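Local structure of negative regulator of ofd1 (Schizosaccharomyces pombe, 3QTM) at residues A[20-25]-A[49-54]; A[31-36]-A[80-85]; A[73-78]-A[122-127]. The protein is required for correct translation termination, inhibits Ofd1 and stabilises the transcription factor fragment Sre1N, probably by blocking Ofd1-promoted degradation. One frame throughout, in Å; residues are numbered along the deposited sequence.

Interaction 1 (A[20-25]-A[49-54]); sequences SQLWGL and IHEADR. With SO4 (sulfate ion), chain C.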
loop_
_atom_site.group_PDB
_atom_site.type_symbol
_atom_site.label_atom_id
_atom_site.label_comp_id
_atom_site.label_asym_id
_atom_site.label_seq_id
_atom_site.Cartn_x
_atom_site.Cartn_y
_atom_site.Cartn_z
ATOM N N SER A 20 -14.210 17.777 12.327
ATOM C CA SER A 20 -14.342 16.431 12.830
ATOM C C SER A 20 -15.544 15.727 12.174
ATOM O O SER A 20 -15.487 14.533 11.875
ATOM C CB SER A 20 -14.493 16.458 14.348
ATOM O OG SER A 20 -14.691 15.154 14.836
ATOM N N GLN A 21 -16.629 16.460 11.942
ATOM C CA GLN A 21 -17.785 15.849 11.288
ATOM C C GLN A 21 -17.478 15.582 9.809
ATOM O O GLN A 21 -17.942 14.603 9.224
ATOM C CB GLN A 21 -19.039 16.714 11.454
ATOM C CG GLN A 21 -19.567 16.769 12.899
ATOM C CD GLN A 21 -19.685 15.380 13.552
ATOM O OE1 GLN A 21 -20.179 14.423 12.944
ATOM N NE2 GLN A 21 -19.226 15.274 14.796
ATOM N N LEU A 22 -16.653 16.444 9.226
ATOM C CA LEU A 22 -16.230 16.276 7.849
ATOM C C LEU A 22 -15.486 14.949 7.684
ATOM O O LEU A 22 -15.777 14.167 6.764
ATOM C CB LEU A 22 -15.370 17.471 7.423
ATOM C CG LEU A 22 -15.012 17.659 5.956
ATOM C CD1 LEU A 22 -16.274 17.922 5.125
ATOM C CD2 LEU A 22 -13.998 18.806 5.835
ATOM N N TRP A 23 -14.552 14.680 8.595
ATOM C CA TRP A 23 -13.832 13.411 8.591
ATOM C C TRP A 23 -14.773 12.233 8.794
ATOM O O TRP A 23 -14.577 11.163 8.211
ATOM C CB TRP A 23 -12.719 13.399 9.648
ATOM C CG TRP A 23 -11.432 13.919 9.101
ATOM C CD1 TRP A 23 -10.911 15.168 9.273
ATOM C CD2 TRP A 23 -10.526 13.217 8.229
ATOM N NE1 TRP A 23 -9.723 15.282 8.581
ATOM C CE2 TRP A 23 -9.464 14.099 7.936
ATOM C CE3 TRP A 23 -10.502 11.924 7.688
ATOM C CZ2 TRP A 23 -8.389 13.733 7.124
ATOM C CZ3 TRP A 23 -9.432 11.559 6.880
ATOM C CH2 TRP A 23 -8.390 12.466 6.605
ATOM N N GLY A 24 -15.792 12.440 9.623
ATOM C CA GLY A 24 -16.762 11.404 9.922
ATOM C C GLY A 24 -17.501 10.929 8.678
ATOM O O GLY A 24 -17.690 9.734 8.492
ATOM N N LEU A 25 -17.907 11.874 7.835
ATOM C CA LEU A 25 -18.547 11.573 6.553
ATOM C C LEU A 25 -17.632 10.766 5.642
ATOM O O LEU A 25 -18.062 9.771 5.042
ATOM C CB LEU A 25 -18.960 12.859 5.841
ATOM C CG LEU A 25 -20.151 13.609 6.449
ATOM C CD1 LEU A 25 -20.336 14.976 5.786
ATOM C CD2 LEU A 25 -21.442 12.760 6.346
ATOM N N ILE A 49 -17.569 16.530 0.082
ATOM C CA ILE A 49 -17.122 17.646 -0.739
ATOM C C ILE A 49 -18.030 18.866 -0.539
ATOM O O ILE A 49 -17.552 19.984 -0.332
ATOM C CB ILE A 49 -17.039 17.233 -2.229
ATOM C CG1 ILE A 49 -15.852 16.280 -2.417
ATOM C CG2 ILE A 49 -16.954 18.475 -3.147
ATOM C CD1 ILE A 49 -15.895 15.410 -3.696
ATOM N N HIS A 50 -19.337 18.646 -0.579
ATOM C CA HIS A 50 -20.296 19.732 -0.341
ATOM C C HIS A 50 -20.121 20.357 1.038
ATOM O O HIS A 50 -20.168 21.583 1.192
ATOM C CB HIS A 50 -21.736 19.237 -0.491
ATOM C CG HIS A 50 -22.084 18.810 -1.884
ATOM N ND1 HIS A 50 -22.825 17.678 -2.153
ATOM C CD2 HIS A 50 -21.783 19.354 -3.086
ATOM C CE1 HIS A 50 -22.980 17.555 -3.458
ATOM N NE2 HIS A 50 -22.351 18.556 -4.048
ATOM N N GLU A 51 -19.942 19.520 2.052
ATOM C CA GLU A 51 -19.801 20.053 3.397
ATOM C C GLU A 51 -18.509 20.875 3.479
ATOM O O GLU A 51 -18.481 21.922 4.109
ATOM C CB GLU A 51 -19.827 18.933 4.436
ATOM C CG GLU A 51 -19.705 19.422 5.874
ATOM C CD GLU A 51 -20.778 20.454 6.261
ATOM O OE1 GLU A 51 -21.901 20.426 5.698
ATOM O OE2 GLU A 51 -20.479 21.294 7.140
ATOM N N ALA A 52 -17.454 20.412 2.805
ATOM C CA ALA A 52 -16.187 21.136 2.792
ATOM C C ALA A 52 -16.377 22.507 2.168
ATOM O O ALA A 52 -15.859 23.514 2.672
ATOM C CB ALA A 52 -15.104 20.337 2.040
ATOM N N ASP A 53 -17.124 22.545 1.068
ATOM C CA ASP A 53 -17.424 23.801 0.393
ATOM C C ASP A 53 -18.203 24.732 1.319
ATOM O O ASP A 53 -17.965 25.942 1.346
ATOM C CB ASP A 53 -18.212 23.567 -0.905
ATOM C CG ASP A 53 -17.326 23.052 -2.047
ATOM O OD1 ASP A 53 -16.084 23.198 -1.955
ATOM O OD2 ASP A 53 -17.872 22.496 -3.030
ATOM N N ARG A 54 -19.134 24.163 2.079
ATOM C CA ARG A 54 -19.937 24.963 2.994
ATOM C C ARG A 54 -19.029 25.564 4.064
ATOM O O ARG A 54 -19.180 26.729 4.438
ATOM C CB ARG A 54 -21.050 24.131 3.644
ATOM C CG ARG A 54 -22.083 24.976 4.416
ATOM C CD ARG A 54 -23.229 24.124 4.984
ATOM N NE ARG A 54 -23.743 23.180 3.991
ATOM C CZ ARG A 54 -24.754 23.429 3.164
ATOM N NH1 ARG A 54 -25.381 24.598 3.208
ATOM N NH2 ARG A 54 -25.138 22.508 2.286
HETATM S S SO4 C . -24.858 27.834 3.252
HETATM O O1 SO4 C . -23.574 28.532 3.117
HETATM O O2 SO4 C . -24.802 26.896 4.376
HETATM O O3 SO4 C . -25.921 28.803 3.525
HETATM O O4 SO4 C . -25.168 27.115 2.014
#

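Interaction 2 (A[31-36]-A[80-85]); sequences EKLEND and VSELFE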
loop_
_atom_site.group_PDB
_atom_site.type_symbol
_atom_site.label_atom_id
_atom_site.label_comp_id
_atom_site.label_asym_id
_atom_site.label_seq_id
_atom_site.Cartn_x
_atom_site.Cartn_y
_atom_site.Cartn_z
ATOM N N GLU A 31 -16.367 2.855 5.195
ATOM C CA GLU A 31 -17.076 1.699 5.759
ATOM C C GLU A 31 -18.063 1.123 4.747
ATOM O O GLU A 31 -18.183 -0.097 4.605
ATOM C CB GLU A 31 -17.832 2.093 7.036
ATOM C CG GLU A 31 -16.932 2.534 8.181
ATOM C CD GLU A 31 -17.697 3.247 9.293
ATOM O OE1 GLU A 31 -18.954 3.268 9.251
ATOM O OE2 GLU A 31 -17.035 3.793 10.206
ATOM N N LYS A 32 -18.779 2.008 4.062
ATOM C CA LYS A 32 -19.694 1.599 3.000
ATOM C C LYS A 32 -18.958 0.895 1.858
ATOM O O LYS A 32 -19.427 -0.121 1.331
ATOM C CB LYS A 32 -20.461 2.801 2.455
ATOM C CG LYS A 32 -21.496 3.362 3.425
ATOM C CD LYS A 32 -22.599 2.353 3.688
ATOM C CE LYS A 32 -23.436 2.762 4.888
ATOM N NZ LYS A 32 -24.618 1.885 5.053
ATOM N N LEU A 33 -17.808 1.440 1.476
ATOM C CA LEU A 33 -17.012 0.828 0.429
ATOM C C LEU A 33 -16.664 -0.605 0.838
ATOM O O LEU A 33 -16.824 -1.547 0.054
ATOM C CB LEU A 33 -15.746 1.640 0.175
ATOM C CG LEU A 33 -14.848 1.106 -0.944
ATOM C CD1 LEU A 33 -15.659 0.949 -2.216
ATOM C CD2 LEU A 33 -13.650 2.029 -1.175
ATOM N N GLU A 34 -16.205 -0.760 2.075
ATOM C CA GLU A 34 -15.807 -2.061 2.611
ATOM C C GLU A 34 -16.934 -3.099 2.592
ATOM O O GLU A 34 -16.681 -4.293 2.438
ATOM C CB GLU A 34 -15.294 -1.896 4.033
ATOM C CG GLU A 34 -14.875 -3.189 4.698
ATOM C CD GLU A 34 -14.285 -2.952 6.073
ATOM O OE1 GLU A 34 -14.993 -2.384 6.929
ATOM O OE2 GLU A 34 -13.118 -3.332 6.299
ATOM N N ASN A 35 -18.168 -2.636 2.762
ATOM C CA ASN A 35 -19.335 -3.492 2.657
ATOM C C ASN A 35 -19.874 -3.612 1.236
ATOM O O ASN A 35 -21.006 -4.048 1.028
ATOM C CB ASN A 35 -20.438 -2.989 3.583
ATOM C CG ASN A 35 -20.214 -3.405 5.010
ATOM O OD1 ASN A 35 -19.989 -2.564 5.882
ATOM N ND2 ASN A 35 -20.242 -4.717 5.262
ATOM N N ASP A 36 -19.063 -3.210 0.264
ATOM C CA ASP A 36 -19.445 -3.304 -1.143
ATOM C C ASP A 36 -20.724 -2.532 -1.467
ATOM O O ASP A 36 -21.464 -2.897 -2.380
ATOM C CB ASP A 36 -19.588 -4.769 -1.565
ATOM C CG ASP A 36 -18.350 -5.590 -1.238
ATOM O OD1 ASP A 36 -17.234 -5.163 -1.621
ATOM O OD2 ASP A 36 -18.491 -6.660 -0.598
ATOM N N VAL A 80 -13.446 10.103 -5.241
ATOM C CA VAL A 80 -14.292 10.248 -6.422
ATOM C C VAL A 80 -13.553 9.600 -7.583
ATOM O O VAL A 80 -14.151 8.855 -8.362
ATOM C CB VAL A 80 -14.634 11.727 -6.752
ATOM C CG1 VAL A 80 -15.328 11.841 -8.126
ATOM C CG2 VAL A 80 -15.519 12.329 -5.664
ATOM N N SER A 81 -12.242 9.847 -7.665
ATOM C CA SER A 81 -11.430 9.214 -8.702
ATOM C C SER A 81 -11.424 7.685 -8.574
ATOM O O SER A 81 -11.521 6.991 -9.566
ATOM C CB SER A 81 -9.995 9.779 -8.742
ATOM O OG SER A 81 -9.209 9.328 -7.650
ATOM N N GLU A 82 -11.329 7.171 -7.351
ATOM C CA GLU A 82 -11.294 5.725 -7.128
ATOM C C GLU A 82 -12.601 5.062 -7.573
ATOM O O GLU A 82 -12.611 3.960 -8.100
ATOM C CB GLU A 82 -11.063 5.427 -5.649
ATOM C CG GLU A 82 -11.072 3.933 -5.302
ATOM C CD GLU A 82 -10.867 3.675 -3.811
ATOM O OE1 GLU A 82 -10.862 4.653 -3.036
ATOM O OE2 GLU A 82 -10.710 2.506 -3.405
ATOM N N LEU A 83 -13.706 5.756 -7.358
ATOM C CA LEU A 83 -15.013 5.201 -7.622
ATOM C C LEU A 83 -15.623 5.856 -8.837
ATOM O O LEU A 83 -16.851 5.877 -8.988
ATOM C CB LEU A 83 -15.898 5.458 -6.407
ATOM C CG LEU A 83 -15.272 4.950 -5.111
ATOM C CD1 LEU A 83 -16.127 5.280 -3.886
ATOM C CD2 LEU A 83 -15.030 3.450 -5.229
ATOM N N PHE A 84 -14.768 6.416 -9.690
ATOM C CA PHE A 84 -15.225 7.251 -10.803
ATOM C C PHE A 84 -16.205 6.563 -11.758
ATOM O O PHE A 84 -17.048 7.213 -12.373
ATOM C CB PHE A 84 -14.039 7.798 -11.600
ATOM C CG PHE A 84 -14.412 8.928 -12.520
ATOM C CD1 PHE A 84 -14.758 10.173 -12.006
ATOM C CD2 PHE A 84 -14.449 8.743 -13.890
ATOM C CE1 PHE A 84 -15.108 11.213 -12.843
ATOM C CE2 PHE A 84 -14.808 9.788 -14.737
ATOM C CZ PHE A 84 -15.136 11.023 -14.212
ATOM N N GLU A 85 -16.085 5.251 -11.878
ATOM C CA GLU A 85 -16.906 4.501 -12.811
ATOM C C GLU A 85 -18.390 4.656 -12.464
ATOM O O GLU A 85 -19.236 4.742 -13.347
ATOM C CB GLU A 85 -16.493 3.032 -12.800
ATOM C CG GLU A 85 -17.407 2.121 -13.602
ATOM C CD GLU A 85 -17.127 0.641 -13.342
ATOM O OE1 GLU A 85 -17.090 0.232 -12.153
ATOM O OE2 GLU A 85 -16.946 -0.110 -14.331
#

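Interaction 3 (A[73-78]-A[122-127]); sequences YSSALL and FLALAR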
loop_
_atom_site.group_PDB
_atom_site.type_symbol
_atom_site.label_atom_id
_atom_site.label_comp_id
_atom_site.label_asym_id
_atom_site.label_seq_id
_atom_site.Cartn_x
_atom_site.Cartn_y
_atom_site.Cartn_z
ATOM N N TYR A 73 -10.756 17.024 2.641
ATOM C CA TYR A 73 -11.290 17.464 1.371
ATOM C C TYR A 73 -10.516 16.766 0.225
ATOM O O TYR A 73 -11.105 16.253 -0.731
ATOM C CB TYR A 73 -11.149 18.982 1.295
ATOM C CG TYR A 73 -11.961 19.657 0.231
ATOM C CD1 TYR A 73 -12.141 21.033 0.250
ATOM C CD2 TYR A 73 -12.566 18.921 -0.792
ATOM C CE1 TYR A 73 -12.883 21.671 -0.738
ATOM C CE2 TYR A 73 -13.316 19.549 -1.786
ATOM C CZ TYR A 73 -13.465 20.934 -1.754
ATOM O OH TYR A 73 -14.201 21.581 -2.730
ATOM N N SER A 74 -9.192 16.740 0.332
ATOM C CA SER A 74 -8.368 16.047 -0.653
ATOM C C SER A 74 -8.750 14.573 -0.742
ATOM O O SER A 74 -8.872 14.040 -1.832
ATOM C CB SER A 74 -6.888 16.169 -0.299
ATOM O OG SER A 74 -6.103 15.404 -1.188
ATOM N N SER A 75 -8.951 13.928 0.411
ATOM C CA SER A 75 -9.329 12.511 0.444
ATOM C C SER A 75 -10.659 12.224 -0.241
ATOM O O SER A 75 -10.806 11.207 -0.914
ATOM C CB SER A 75 -9.386 11.990 1.878
ATOM O OG SER A 75 -8.088 11.970 2.436
ATOM N N ALA A 76 -11.633 13.111 -0.058
ATOM C CA ALA A 76 -12.914 12.946 -0.727
ATOM C C ALA A 76 -12.736 13.037 -2.250
ATOM O O ALA A 76 -13.275 12.220 -2.994
ATOM C CB ALA A 76 -13.918 13.985 -0.226
ATOM N N LEU A 77 -11.976 14.030 -2.706
ATOM C CA LEU A 77 -11.682 14.178 -4.132
ATOM C C LEU A 77 -11.018 12.915 -4.704
ATOM O O LEU A 77 -11.373 12.438 -5.786
ATOM C CB LEU A 77 -10.825 15.434 -4.396
ATOM C CG LEU A 77 -11.540 16.771 -4.146
ATOM C CD1 LEU A 77 -10.551 17.928 -3.974
ATOM C CD2 LEU A 77 -12.548 17.090 -5.270
ATOM N N LEU A 78 -10.071 12.360 -3.964
ATOM C CA LEU A 78 -9.371 11.190 -4.450
ATOM C C LEU A 78 -10.345 10.033 -4.571
ATOM O O LEU A 78 -10.233 9.198 -5.475
ATOM C CB LEU A 78 -8.233 10.803 -3.501
ATOM C CG LEU A 78 -7.232 9.812 -4.103
ATOM C CD1 LEU A 78 -6.712 10.384 -5.408
ATOM C CD2 LEU A 78 -6.084 9.494 -3.123
ATOM N N PHE A 122 -0.140 14.753 5.027
ATOM C CA PHE A 122 0.976 14.053 4.397
ATOM C C PHE A 122 0.483 12.764 3.763
ATOM O O PHE A 122 0.919 12.398 2.671
ATOM C CB PHE A 122 2.102 13.780 5.398
ATOM C CG PHE A 122 2.997 14.978 5.655
ATOM C CD1 PHE A 122 2.609 16.250 5.253
ATOM C CD2 PHE A 122 4.202 14.830 6.328
ATOM C CE1 PHE A 122 3.418 17.348 5.489
ATOM C CE2 PHE A 122 5.021 15.923 6.582
ATOM C CZ PHE A 122 4.630 17.187 6.157
ATOM N N LEU A 123 -0.450 12.096 4.437
ATOM C CA LEU A 123 -0.997 10.848 3.925
ATOM C C LEU A 123 -1.835 11.112 2.674
ATOM O O LEU A 123 -1.707 10.391 1.687
ATOM C CB LEU A 123 -1.806 10.098 4.997
ATOM C CG LEU A 123 -2.526 8.789 4.613
ATOM C CD1 LEU A 123 -1.550 7.690 4.193
ATOM C CD2 LEU A 123 -3.416 8.284 5.753
ATOM N N ALA A 124 -2.672 12.148 2.716
ATOM C CA ALA A 124 -3.496 12.533 1.565
ATOM C C ALA A 124 -2.640 12.892 0.353
ATOM O O ALA A 124 -2.970 12.544 -0.785
ATOM C CB ALA A 124 -4.398 13.720 1.922
ATOM N N LEU A 125 -1.550 13.611 0.606
ATOM C CA LEU A 125 -0.622 13.990 -0.448
ATOM C C LEU A 125 0.008 12.747 -1.072
ATOM O O LEU A 125 -0.001 12.589 -2.291
ATOM C CB LEU A 125 0.491 14.886 0.104
ATOM C CG LEU A 125 0.150 16.354 0.312
ATOM C CD1 LEU A 125 1.139 16.989 1.305
ATOM C CD2 LEU A 125 0.145 17.092 -1.035
ATOM N N ALA A 126 0.555 11.868 -0.236
ATOM C CA ALA A 126 1.195 10.658 -0.741
ATOM C C ALA A 126 0.221 9.810 -1.564
ATOM O O ALA A 126 0.559 9.368 -2.673
ATOM C CB ALA A 126 1.767 9.850 0.398
ATOM N N ARG A 127 -0.980 9.593 -1.017
ATOM C CA ARG A 127 -2.015 8.815 -1.702
ATOM C C ARG A 127 -2.336 9.384 -3.085
ATOM O O ARG A 127 -2.423 8.648 -4.061
ATOM C CB ARG A 127 -3.277 8.720 -0.837
ATOM C CG ARG A 127 -3.065 7.860 0.410
ATOM C CD ARG A 127 -4.233 7.924 1.401
ATOM N NE ARG A 127 -5.543 7.965 0.743
ATOM C CZ ARG A 127 -6.128 6.910 0.193
ATOM N NH1 ARG A 127 -5.509 5.745 0.216
ATOM N NH2 ARG A 127 -7.321 7.013 -0.370
HETATM O O HOH W 1 -5.665 12.560 -1.276
HETATM O O HOH W 2 -9.664 8.786 -0.715
HETATM O O HOH W 3 -6.273 10.779 0.605
#

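Interaction 1 (A[20-25]-A[49-54])
Leu22 and Glu51 both hold CG anti to the backbone N, on the side of the carbonyl carbon (chi1 -169° and -179°), and between helix 15-34 and helix 38-58 Leu22 CD1 reaches CB and CG of Glu51. This methyl does most of the touching: Leu22 CD1 lies 3.8 Å from Glu51 CB, equally close to Glu51 CG, and 3.6 Å from the backbone N of Ala52, with Ala52 CB a little farther off. Glu51 thus offers only the aliphatic root of its chain, which bends at chi2 and carries the carboxylate off to the side. One turn on from Leu22, Leu25 adds a looser touch from its CD1 to Glu51 CB at 4.2 Å. No hydrogen bond joins the segments. Polar chemistry runs along the outer side of residues 49-54, where Arg54 NE makes a long salt bridge to Glu51 OE1 at 3.7 Å. At the edge of the same guanidinium, and in its plane, Arg54 NH1 donates to O2 of a sulfate at 2.6 Å; Arg57 also binds this ion, which probably came from the crystallisation liquor. On the inner side, Leu22 reaches Phe69 and Ala52 reaches Tyr73, both of helix 67-82. With the axes of the two segments 9.9 Å apart and running antiparallel at 165°, this is the two-helix hairpin of consecutive helices characteristic of tetratricopeptide-type helical domains.

Interaction 2 (A[31-36]-A[80-85])
Leu33, in the last turn of helix 15-34, sends its CB toward residues 80-85, and CG follows anti to the backbone N (chi1 -178°). CB and CG carry the branch forward without close touches of their own; the two methyls at the tip divide the work. CD1 meets CD2 of Leu83 at 4.0 Å, an apolar touch between leucines that approach at a slant. CD2 turns to Glu82 instead, standing 3.7 Å from OE2 and 4.2 Å from CD of the carboxylate. The Glu82 chain is extended and comes from the opposite direction, which brings its head to the leucine methyl. That carboxylate is already engaged: OE2 is in a salt bridge with Arg186, and OE1 in another with Arg30, one turn before Leu33 on the same helix. Both segments lie where helices end. Asp36, with positive phi, is the C-prime residue of a Schellman motif, its N bonded to Leu33 O at 2.8 Å. Leu83 sits at the junction of helices 67-82 and 84-87, in the N-cap position of the second, and its side chain also touches Ser41 of helix 38-58. With no hydrogen bond between the segments, the contact rests on van der Waals touches of three side chains near the surface, while the two arginines answer the charge of Glu82, probably favouring its ionised form.

Interaction 3 (A[73-78]-A[122-127])
Ser74 and Ser75 both touch Ala124 where helix 67-82 runs beside helix 119-142; the two run in the same direction, crossing at 26° with the axes of the two segments 9.5 Å apart, consistent with a tetratricopeptide-type helical domain. Ser74 points toward the partner helix, its OG 3.9 Å from Ala124 CB. This hydroxyl donates to Ala104 O of helix 97-110 and accepts a bond from a water, which lies 2.9 Å from Ser74 OG and also donates to Ala124 O. Ser75 approaches the same alanine methyl, which is small enough for the backbones to come close: the CA atoms of Ser75 and Ala124 are 5.9 Å apart. Its OG stands beside the backbone N and is hydrogen-bonded back to Ala71 O in its own helix; it also accepts from a second water, which takes the N-H of Arg127 NE. Leu78, with CG anti to its backbone N (chi1 -165°), swings CD2 to within 3.7 Å of Arg127 CB, and the same methyl lies obliquely near the guanidinium. The Arg127 chain bends at chi3 and reaches across toward helix 67-82. There, its buried charged group is held at several nitrogens: NH1 by Ser184 O, while two waters lie at the edge of the group and in its plane. Of these waters, the one at NH2 accepts from Arg127 NH2 at 3.0 Å and donates to Ser75 O at 2.7 Å.

In the fold
Interactions 1 and 2 both use helix 15-34, and interactions 2 and 3 both use helix 67-82, so the three contacts tie neighbouring helices of one bundle together. Interaction 3 is fully buried, and there waters bridge serine and backbone atoms to a guanidinium and a carbonyl beside alanine and leucine packing; interaction 1 is partly buried and rests on methyl contacts, with its charges turned outward; interaction 2 lies at the surface, where helices end. Interactions 1 and 3 touch directly: Ile49 packs on Ala76, and Asp53 OD1 probably makes a weak hydrogen bond to Tyr73 OH. Interaction 1 meets interaction 2 through Ile49 and Val80, whereas 2 and 3 merely adjoin in sequence.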